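Local coordinates for periplasmic His/Glu/Gln/Arg/opine family-binding protein (Silicibacter pomeroyi, PDB 3I6V) that binds lysine in the cleft between its two lobes and probably serves as the periplasmic receptor of an amino-acid ABC transporter, at residues Asn51-Ile56 / Thr113-Ala118; Asp83-Tyr88 / Glu190-Phe195; Ser95-Ser100 / Gly165-Val170. All coordinates share one frame; numbering follows the deposited sequence.

Interaction 1: residues Asn51-Ile56 / Thr113-Ala118; sequences NDWDSI and TATIQA. With LYS (lysine), chain B.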
loop_
_atom_site.group_PDB
_atom_site.type_symbol
_atom_site.label_atom_id
_atom_site.label_comp_id
_atom_site.label_asym_id
_atom_site.label_seq_id
_atom_site.Cartn_x
_atom_site.Cartn_y
_atom_site.Cartn_z
ATOM N N ASN A 51 -11.547 5.007 3.685
ATOM C CA ASN A 51 -12.368 4.564 2.569
ATOM C C ASN A 51 -11.918 3.173 2.150
ATOM O O ASN A 51 -10.719 2.917 2.158
ATOM C CB ASN A 51 -12.233 5.550 1.372
ATOM C CG ASN A 51 -13.328 5.368 0.350
ATOM O OD1 ASN A 51 -14.305 6.100 0.358
ATOM N ND2 ASN A 51 -13.198 4.376 -0.507
ATOM N N ASP A 52 -12.847 2.288 1.770
ATOM C CA ASP A 52 -12.452 0.942 1.357
ATOM C C ASP A 52 -11.595 1.057 0.072
ATOM O O ASP A 52 -11.784 1.972 -0.760
ATOM C CB ASP A 52 -13.675 0.036 1.057
ATOM C CG ASP A 52 -14.543 -0.263 2.317
ATOM O OD1 ASP A 52 -15.704 -0.654 2.137
ATOM O OD2 ASP A 52 -14.079 -0.099 3.463
ATOM N N TRP A 53 -10.688 0.103 -0.068
ATOM C CA TRP A 53 -9.775 0.041 -1.208
ATOM C C TRP A 53 -10.499 -0.023 -2.549
ATOM O O TRP A 53 -10.150 0.724 -3.464
ATOM C CB TRP A 53 -8.808 -1.132 -1.047
ATOM C CG TRP A 53 -7.834 -1.214 -2.194
ATOM C CD1 TRP A 53 -7.946 -2.010 -3.298
ATOM C CD2 TRP A 53 -6.662 -0.409 -2.388
ATOM N NE1 TRP A 53 -6.889 -1.785 -4.152
ATOM C CE2 TRP A 53 -6.083 -0.811 -3.613
ATOM C CE3 TRP A 53 -6.017 0.587 -1.616
ATOM C CZ2 TRP A 53 -4.892 -0.251 -4.102
ATOM C CZ3 TRP A 53 -4.827 1.146 -2.095
ATOM C CH2 TRP A 53 -4.273 0.721 -3.323
ATOM N N ASP A 54 -11.532 -0.870 -2.655
ATOM C CA ASP A 54 -12.278 -1.068 -3.918
ATOM C C ASP A 54 -12.770 0.232 -4.539
ATOM O O ASP A 54 -12.774 0.394 -5.773
ATOM C CB ASP A 54 -13.496 -1.991 -3.715
ATOM C CG ASP A 54 -13.098 -3.417 -3.319
ATOM O OD1 ASP A 54 -11.881 -3.705 -3.285
ATOM O OD2 ASP A 54 -14.000 -4.263 -3.019
ATOM N N SER A 55 -13.149 1.181 -3.701
ATOM C CA SER A 55 -13.730 2.401 -4.228
ATOM C C SER A 55 -12.847 3.643 -3.924
ATOM O O SER A 55 -13.316 4.755 -4.065
ATOM C CB SER A 55 -15.146 2.576 -3.612
ATOM O OG SER A 55 -15.037 2.679 -2.187
ATOM N N ILE A 56 -11.585 3.457 -3.513
ATOM C CA ILE A 56 -10.768 4.593 -3.050
ATOM C C ILE A 56 -10.440 5.578 -4.189
ATOM O O ILE A 56 -10.358 6.794 -3.962
ATOM C CB ILE A 56 -9.497 4.126 -2.270
ATOM C CG1 ILE A 56 -8.984 5.234 -1.357
ATOM C CG2 ILE A 56 -8.408 3.509 -3.238
ATOM C CD1 ILE A 56 -8.098 4.699 -0.196
ATOM N N THR A 113 -8.297 -7.219 -4.544
ATOM C CA THR A 113 -8.912 -6.615 -5.718
ATOM C C THR A 113 -8.270 -5.272 -6.069
ATOM O O THR A 113 -7.825 -4.562 -5.185
ATOM C CB THR A 113 -10.433 -6.345 -5.487
ATOM O OG1 THR A 113 -11.056 -7.557 -5.043
ATOM C CG2 THR A 113 -11.078 -5.985 -6.749
ATOM N N ALA A 114 -8.243 -4.937 -7.353
ATOM C CA ALA A 114 -7.742 -3.627 -7.813
ATOM C C ALA A 114 -6.300 -3.328 -7.390
ATOM O O ALA A 114 -5.999 -2.194 -7.016
ATOM C CB ALA A 114 -8.707 -2.448 -7.353
ATOM N N THR A 115 -5.422 -4.334 -7.436
ATOM C CA THR A 115 -4.009 -4.105 -7.117
ATOM C C THR A 115 -3.108 -4.580 -8.267
ATOM O O THR A 115 -3.537 -5.349 -9.142
ATOM C CB THR A 115 -3.553 -4.870 -5.840
ATOM O OG1 THR A 115 -3.758 -6.261 -6.019
ATOM C CG2 THR A 115 -4.298 -4.354 -4.555
ATOM N N ILE A 116 -1.849 -4.160 -8.232
ATOM C CA ILE A 116 -0.903 -4.611 -9.256
ATOM C C ILE A 116 -0.679 -6.103 -9.086
ATOM O O ILE A 116 -0.425 -6.814 -10.068
ATOM C CB ILE A 116 0.405 -3.810 -9.213
ATOM C CG1 ILE A 116 1.114 -3.978 -7.862
ATOM C CG2 ILE A 116 0.097 -2.323 -9.479
ATOM C CD1 ILE A 116 2.305 -3.066 -7.646
ATOM N N GLN A 117 -0.816 -6.581 -7.841
ATOM C CA GLN A 117 -0.618 -8.023 -7.549
ATOM C C GLN A 117 -1.722 -8.839 -8.179
ATOM O O GLN A 117 -1.453 -9.853 -8.844
ATOM C CB GLN A 117 -0.479 -8.294 -6.037
ATOM C CG GLN A 117 0.884 -7.834 -5.470
ATOM C CD GLN A 117 0.892 -6.347 -5.124
ATOM O OE1 GLN A 117 -0.159 -5.695 -5.176
ATOM N NE2 GLN A 117 2.074 -5.799 -4.778
ATOM N N ALA A 118 -2.966 -8.393 -8.021
ATOM C CA ALA A 118 -4.064 -9.033 -8.744
ATOM C C ALA A 118 -3.835 -8.995 -10.270
ATOM O O ALA A 118 -4.068 -9.988 -10.933
ATOM C CB ALA A 118 -5.415 -8.381 -8.409
HETATM N N LYS B . 1.072 -1.344 -3.877
HETATM C CA LYS B . 0.073 -2.304 -4.452
HETATM C C LYS B . -0.849 -1.609 -5.429
HETATM O O LYS B . -0.796 -0.375 -5.522
HETATM C CB LYS B . -0.755 -2.966 -3.322
HETATM C CG LYS B . -1.684 -2.021 -2.559
HETATM C CD LYS B . -2.400 -2.797 -1.400
HETATM C CE LYS B . -3.439 -1.912 -0.618
HETATM N NZ LYS B . -4.023 -2.709 0.578
HETATM O OXT LYS B . -1.674 -2.271 -6.123
#
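An indole-to-backbone hydrogen bond joins Trp53 to Ala114 across the lysine-binding cleft. Residues 51-56 lie in the loop that leads from strand 46-50 toward helix 56-61. Residues 113-118 run from the end of strand 108-112 into helix 116-123. The indole NE1 of Trp53 donates to Ala114 O at 3.0 Å, with an N-H...O angle of 149°. The oxygen lies near the ring plane, but the donor sits above the carbonyl plane of Ala114. With CG anti to the backbone N (chi1 -179°), the Trp53 ring reaches across to this carbonyl. Ala114 CB packs 3.7 Å from Trp53 NE1. The lysine ligand lies over one face of the indole, its CE 3.7 Å from Trp53 CZ3, and Ile56 CG2 is on the opposite face. The ligand carboxylate is held at the helix start, where Ile116 N donates to OXT of lysine at 2.8 Å. Thr115 is the N-cap; its OG1 accepts from Ala118 N at 3.0 Å and also bonds to Gln112 O. Arg78 donates to Ala114 O as well, and to the ligand. The helix N-terminus probably helps to neutralise the ligand carboxylate, while the indole gives the aliphatic chain of the lysine a flat, apolar wall.

Interaction 2: residues Asp83-Tyr88 / Glu190-Phe195; sequences DFTQNY and ELRGKF. With NA (sodium ion), chain C.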
loop_
_atom_site.group_PDB
_atom_site.type_symbol
_atom_site.label_atom_id
_atom_site.label_comp_id
_atom_site.label_asym_id
_atom_site.label_seq_id
_atom_site.Cartn_x
_atom_site.Cartn_y
_atom_site.Cartn_z
ATOM N N ASP A 83 -3.655 11.615 -10.766
ATOM C CA ASP A 83 -2.243 12.008 -10.855
ATOM C C ASP A 83 -1.498 11.668 -9.564
ATOM O O ASP A 83 -2.060 11.754 -8.474
ATOM C CB ASP A 83 -2.118 13.514 -11.103
ATOM C CG ASP A 83 -2.223 13.902 -12.593
ATOM O OD1 ASP A 83 -2.285 13.038 -13.515
ATOM O OD2 ASP A 83 -2.287 15.125 -12.841
ATOM N N PHE A 84 -0.238 11.280 -9.686
ATOM C CA PHE A 84 0.561 10.885 -8.504
ATOM C C PHE A 84 1.638 11.926 -8.172
ATOM O O PHE A 84 2.162 12.583 -9.081
ATOM C CB PHE A 84 1.259 9.553 -8.765
ATOM C CG PHE A 84 0.339 8.359 -8.759
ATOM C CD1 PHE A 84 -0.144 7.843 -9.957
ATOM C CD2 PHE A 84 -0.000 7.723 -7.550
ATOM C CE1 PHE A 84 -0.987 6.723 -9.978
ATOM C CE2 PHE A 84 -0.831 6.587 -7.542
ATOM C CZ PHE A 84 -1.327 6.085 -8.751
ATOM N N THR A 85 1.963 12.072 -6.886
ATOM C CA THR A 85 3.227 12.700 -6.468
ATOM C C THR A 85 4.360 11.777 -6.871
ATOM O O THR A 85 4.115 10.663 -7.327
ATOM C CB THR A 85 3.292 12.886 -4.903
ATOM O OG1 THR A 85 3.268 11.600 -4.248
ATOM C CG2 THR A 85 2.154 13.733 -4.401
ATOM N N GLN A 86 5.603 12.209 -6.659
ATOM C CA GLN A 86 6.735 11.312 -6.671
ATOM C C GLN A 86 6.526 10.213 -5.612
ATOM O O GLN A 86 5.707 10.378 -4.698
ATOM C CB GLN A 86 8.008 12.103 -6.308
ATOM C CG GLN A 86 7.952 12.660 -4.863
ATOM C CD GLN A 86 9.116 13.589 -4.594
ATOM O OE1 GLN A 86 10.277 13.167 -4.548
ATOM N NE2 GLN A 86 8.812 14.851 -4.452
ATOM N N ASN A 87 7.277 9.119 -5.706
ATOM C CA ASN A 87 7.139 8.088 -4.689
ATOM C C ASN A 87 7.627 8.580 -3.280
ATOM O O ASN A 87 8.431 9.523 -3.173
ATOM C CB ASN A 87 7.716 6.721 -5.115
ATOM C CG ASN A 87 9.242 6.727 -5.424
ATOM O OD1 ASN A 87 10.059 7.430 -4.802
ATOM N ND2 ASN A 87 9.620 5.877 -6.362
ATOM N N TYR A 88 7.061 7.995 -2.225
ATOM C CA TYR A 88 7.533 8.301 -0.885
ATOM C C TYR A 88 8.054 7.052 -0.171
ATOM O O TYR A 88 8.616 7.145 0.925
ATOM C CB TYR A 88 6.511 9.081 -0.087
ATOM C CG TYR A 88 5.175 8.394 0.050
ATOM C CD1 TYR A 88 4.071 8.806 -0.714
ATOM C CD2 TYR A 88 5.011 7.329 0.943
ATOM C CE1 TYR A 88 2.813 8.165 -0.590
ATOM C CE2 TYR A 88 3.772 6.679 1.077
ATOM C CZ TYR A 88 2.688 7.109 0.333
ATOM O OH TYR A 88 1.488 6.451 0.454
ATOM N N GLU A 190 -1.982 22.125 -8.150
ATOM C CA GLU A 190 -1.387 23.010 -7.166
ATOM C C GLU A 190 -1.211 22.281 -5.829
ATOM O O GLU A 190 -0.126 22.293 -5.262
ATOM C CB GLU A 190 -2.256 24.230 -6.992
ATOM C CG GLU A 190 -1.696 25.220 -5.997
ATOM C CD GLU A 190 -2.311 26.589 -6.212
ATOM O OE1 GLU A 190 -2.295 27.094 -7.390
ATOM O OE2 GLU A 190 -2.834 27.119 -5.205
ATOM N N LEU A 191 -2.252 21.610 -5.349
ATOM C CA LEU A 191 -2.111 20.754 -4.135
ATOM C C LEU A 191 -1.051 19.657 -4.287
ATOM O O LEU A 191 -0.265 19.381 -3.355
ATOM C CB LEU A 191 -3.461 20.145 -3.771
ATOM C CG LEU A 191 -3.529 19.349 -2.446
ATOM C CD1 LEU A 191 -3.102 20.225 -1.261
ATOM C CD2 LEU A 191 -4.959 18.861 -2.252
ATOM N N ARG A 192 -1.000 19.033 -5.476
ATOM C CA ARG A 192 -0.033 17.972 -5.735
ATOM C C ARG A 192 1.371 18.546 -5.657
ATOM O O ARG A 192 2.275 17.902 -5.114
ATOM C CB ARG A 192 -0.294 17.314 -7.114
ATOM C CG ARG A 192 0.769 16.277 -7.569
ATOM C CD ARG A 192 0.251 15.420 -8.771
ATOM N NE ARG A 192 -0.122 16.300 -9.907
ATOM C CZ ARG A 192 0.753 16.854 -10.745
ATOM N NH1 ARG A 192 2.051 16.652 -10.583
ATOM N NH2 ARG A 192 0.330 17.645 -11.734
ATOM N N GLY A 193 1.551 19.759 -6.196
ATOM C CA GLY A 193 2.836 20.450 -6.136
ATOM C C GLY A 193 3.282 20.734 -4.686
ATOM O O GLY A 193 4.446 20.575 -4.371
ATOM N N LYS A 194 2.357 21.137 -3.816
ATOM C CA LYS A 194 2.653 21.324 -2.370
ATOM C C LYS A 194 3.127 20.033 -1.712
ATOM O O LYS A 194 4.144 20.002 -0.989
ATOM C CB LYS A 194 1.432 21.883 -1.619
ATOM C CG LYS A 194 1.220 23.372 -1.839
ATOM C CD LYS A 194 -0.205 23.797 -1.449
ATOM C CE LYS A 194 -0.370 25.301 -1.673
ATOM N NZ LYS A 194 -1.569 25.790 -0.983
ATOM N N PHE A 195 2.436 18.935 -2.014
ATOM C CA PHE A 195 2.869 17.668 -1.489
ATOM C C PHE A 195 4.191 17.248 -2.049
ATOM O O PHE A 195 5.003 16.700 -1.314
ATOM C CB PHE A 195 1.809 16.585 -1.636
ATOM C CG PHE A 195 0.740 16.695 -0.613
ATOM C CD1 PHE A 195 -0.530 17.098 -0.966
ATOM C CD2 PHE A 195 1.038 16.445 0.738
ATOM C CE1 PHE A 195 -1.544 17.225 0.017
ATOM C CE2 PHE A 195 0.058 16.559 1.708
ATOM C CZ PHE A 195 -1.237 16.941 1.348
HETATM NA NA NA C . -3.137 11.120 -14.691
HETATM O O HOH W 1 -2.901 16.831 -9.948
HETATM O O HOH W 2 -2.452 18.158 -12.175
HETATM O O HOH W 3 3.824 14.813 -9.299
#
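Arg192 starts extended from helix 190-195, with CG anti to the backbone N (chi1 173°), then bends at chi3 (58°) and lays its guanidinium beside Asp83 and Phe84. On strand 83-85, the carboxylate of Asp83 divides its two oxygens between two cations. OD1 binds the sodium ion at 2.4 Å, and OD2 faces Arg192. The salt bridge is long, 3.8 Å from Asp83 OD2 to Arg192 NH2. The carboxylate and guanidinium planes stand 88° apart. OD2 sits off the plane of the guanidinium, so the link is electrostatic and not a directed bond. Water does the directed bonding, in the plane of the guanidinium. One water accepts from Arg192 NH2 at 2.9 Å and probably donates to Asp83 OD2. Another accepts from Arg192 NH1 and donates to Phe84 O at 2.8 Å. A third accepts from Arg192 NE. The aliphatic part of the arginine also packs on the strand, with Arg192 CD 3.4 Å from Phe84 O. Further along, the contact turns apolar, with Thr85 CG2 4.0 Å from Phe195 CB. A leucine in place of Arg192 would probably leave the Asp83 carboxylate without its second positive neighbour and the bridging waters without their donors. Asp79, Ile82 and Glu186 complete the protein ligands of the sodium. Strand 83-89 also pairs with strand 180-184, and Phe195 packs on Met182 of that strand. The contact places helix 189-204 beside the metal site. Arg192 probably offsets part of the negative charge gathered there, acting from the second shell through Asp83.

Interaction 3: residues Ser95-Ser100 / Gly165-Val170; sequences SYVATS and GELMFV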
loop_
_atom_site.group_PDB
_atom_site.type_symbol
_atom_site.label_atom_id
_atom_site.label_comp_id
_atom_site.label_asym_id
_atom_site.label_seq_id
_atom_site.Cartn_x
_atom_site.Cartn_y
_atom_site.Cartn_z
ATOM N N SER A 95 5.603 -10.746 -3.232
ATOM C CA SER A 95 6.032 -12.099 -2.847
ATOM C C SER A 95 4.849 -13.012 -2.669
ATOM O O SER A 95 3.715 -12.550 -2.476
ATOM C CB SER A 95 6.793 -12.085 -1.519
ATOM O OG SER A 95 7.843 -11.154 -1.529
ATOM N N TYR A 96 5.121 -14.316 -2.736
ATOM C CA TYR A 96 4.117 -15.330 -2.467
ATOM C C TYR A 96 4.263 -15.804 -1.026
ATOM O O TYR A 96 5.375 -15.970 -0.522
ATOM C CB TYR A 96 4.239 -16.538 -3.387
ATOM C CG TYR A 96 3.990 -16.274 -4.849
ATOM C CD1 TYR A 96 5.034 -15.864 -5.688
ATOM C CD2 TYR A 96 2.721 -16.447 -5.397
ATOM C CE1 TYR A 96 4.813 -15.618 -7.058
ATOM C CE2 TYR A 96 2.492 -16.221 -6.742
ATOM C CZ TYR A 96 3.538 -15.808 -7.560
ATOM O OH TYR A 96 3.276 -15.591 -8.876
ATOM N N VAL A 97 3.129 -16.045 -0.395
ATOM C CA VAL A 97 3.111 -16.630 0.956
ATOM C C VAL A 97 2.153 -17.800 0.994
ATOM O O VAL A 97 1.077 -17.749 0.414
ATOM C CB VAL A 97 2.788 -15.597 2.072
ATOM C CG1 VAL A 97 2.329 -16.316 3.375
ATOM C CG2 VAL A 97 4.010 -14.792 2.379
ATOM N N ALA A 98 2.570 -18.872 1.683
ATOM C CA ALA A 98 1.798 -20.098 1.711
ATOM C C ALA A 98 1.903 -20.806 3.085
ATOM O O ALA A 98 2.658 -20.375 3.963
ATOM C CB ALA A 98 2.292 -21.038 0.574
ATOM N N THR A 99 1.166 -21.901 3.237
ATOM C CA THR A 99 1.251 -22.737 4.462
ATOM C C THR A 99 2.284 -23.889 4.352
ATOM O O THR A 99 2.628 -24.512 5.361
ATOM C CB THR A 99 -0.120 -23.308 4.855
ATOM O OG1 THR A 99 -0.602 -24.145 3.800
ATOM C CG2 THR A 99 -1.149 -22.186 5.105
ATOM N N SER A 100 2.778 -24.173 3.142
ATOM C CA SER A 100 3.874 -25.153 2.966
ATOM C C SER A 100 4.840 -24.721 1.870
ATOM O O SER A 100 4.485 -23.933 0.994
ATOM C CB SER A 100 3.332 -26.548 2.659
ATOM O OG SER A 100 2.748 -26.584 1.367
ATOM N N GLY A 165 5.370 -19.815 12.383
ATOM C CA GLY A 165 5.655 -20.858 11.398
ATOM C C GLY A 165 4.492 -21.408 10.597
ATOM O O GLY A 165 4.700 -22.273 9.722
ATOM N N GLU A 166 3.264 -20.936 10.845
ATOM C CA GLU A 166 2.121 -21.393 10.029
ATOM C C GLU A 166 2.100 -20.808 8.588
ATOM O O GLU A 166 1.392 -21.322 7.708
ATOM C CB GLU A 166 0.784 -21.095 10.716
ATOM C CG GLU A 166 0.659 -21.668 12.164
ATOM C CD GLU A 166 0.493 -23.182 12.207
ATOM O OE1 GLU A 166 0.149 -23.791 11.162
ATOM O OE2 GLU A 166 0.705 -23.760 13.300
ATOM N N LEU A 167 2.839 -19.721 8.377
ATOM C CA LEU A 167 2.899 -19.046 7.049
ATOM C C LEU A 167 4.338 -18.843 6.706
ATOM O O LEU A 167 5.137 -18.584 7.585
ATOM C CB LEU A 167 2.211 -17.670 7.046
ATOM C CG LEU A 167 0.699 -17.721 7.209
ATOM C CD1 LEU A 167 0.147 -16.307 7.532
ATOM C CD2 LEU A 167 -0.032 -18.429 6.034
ATOM N N MET A 168 4.668 -18.946 5.418
ATOM C CA MET A 168 6.051 -18.772 5.006
ATOM C C MET A 168 6.153 -18.209 3.573
ATOM O O MET A 168 5.286 -18.433 2.740
ATOM C CB MET A 168 6.803 -20.116 5.106
ATOM C CG MET A 168 6.209 -21.235 4.205
ATOM S SD MET A 168 6.402 -22.911 4.927
ATOM C CE MET A 168 5.273 -22.751 6.310
ATOM N N PHE A 169 7.238 -17.503 3.302
ATOM C CA PHE A 169 7.544 -17.105 1.918
ATOM C C PHE A 169 7.898 -18.312 1.038
ATOM O O PHE A 169 8.653 -19.197 1.456
ATOM C CB PHE A 169 8.690 -16.110 1.910
ATOM C CG PHE A 169 8.314 -14.745 2.440
ATOM C CD1 PHE A 169 8.903 -14.245 3.607
ATOM C CD2 PHE A 169 7.370 -13.954 1.756
ATOM C CE1 PHE A 169 8.553 -12.965 4.100
ATOM C CE2 PHE A 169 7.010 -12.667 2.231
ATOM C CZ PHE A 169 7.617 -12.166 3.397
ATOM N N VAL A 170 7.332 -18.344 -0.169
ATOM C CA VAL A 170 7.648 -19.371 -1.159
ATOM C C VAL A 170 7.942 -18.694 -2.517
ATOM O O VAL A 170 7.439 -17.590 -2.803
ATOM C CB VAL A 170 6.494 -20.406 -1.275
ATOM C CG1 VAL A 170 6.324 -21.151 0.041
ATOM C CG2 VAL A 170 5.184 -19.730 -1.618
HETATM O O HOH W 4 7.791 -14.982 -3.353
#
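Val97 and Phe169 face each other as an antiparallel non-hydrogen-bonded pair at strand 93-98 of a mixed sheet. Val97 CG2 lies 3.5 Å from Phe169 CD2, and Ser95 CB also meets this ring. The neighbouring pair, Ala98 and Met168, is hydrogen-bonded in both directions. Ala98 N donates to Met168 O and Met168 N to Ala98 O, each at 2.9 Å. A further bond runs from Val170 N to Tyr96 O at 3.1 Å. In the same pair a water replaces the return bond, accepting from Tyr96 N and donating to Val170 O. On the face away from Phe169, Val170 CG2 fits between Tyr96 CB at 3.8 Å and Ala98 CB at 3.9 Å. The Met168 chain leaves between its backbone N and carbonyl carbon (chi1 61°) and bends at chi2 and chi3. Its CE comes to 3.3 Å from Thr99 O, and its SD passes beside Ser100. Strand 93-98 pairs on with strand 148-152 in the sheet of the second lobe of this two-lobed solute-binding fold. Helix 153-162 packs against Val97 and Phe169 through Leu156, and Arg153 makes a cation-pi contact with the Phe169 ring. Leu167 rests on helix 134-142, while Tyr96 on the other face reaches helix 116-123.

Overall arrangement
The three contacts sample both lobes of this binding protein and the cleft between them. Interaction 1 spans the cleft and lies nearest the chain centre; Trp53 and Thr115 are buried, Asp54 and Ala114 exposed. Interactions 2 and 3 are on opposite sides of that centre, their own centres 36 Å apart, yet strand 83-89 is followed by strand 93-98. Interaction 2 has no fully exposed touching residue. Interaction 3, farthest out, has exposed Thr99 and Glu166 at its end. Interaction 1 depends on one indole-to-carbonyl bond, interaction 2 on charge and water beside a metal, and interaction 3 on backbone pairing and apolar packing. Helix 116-123, which begins in interaction 1, also packs on the sheet of interaction 3.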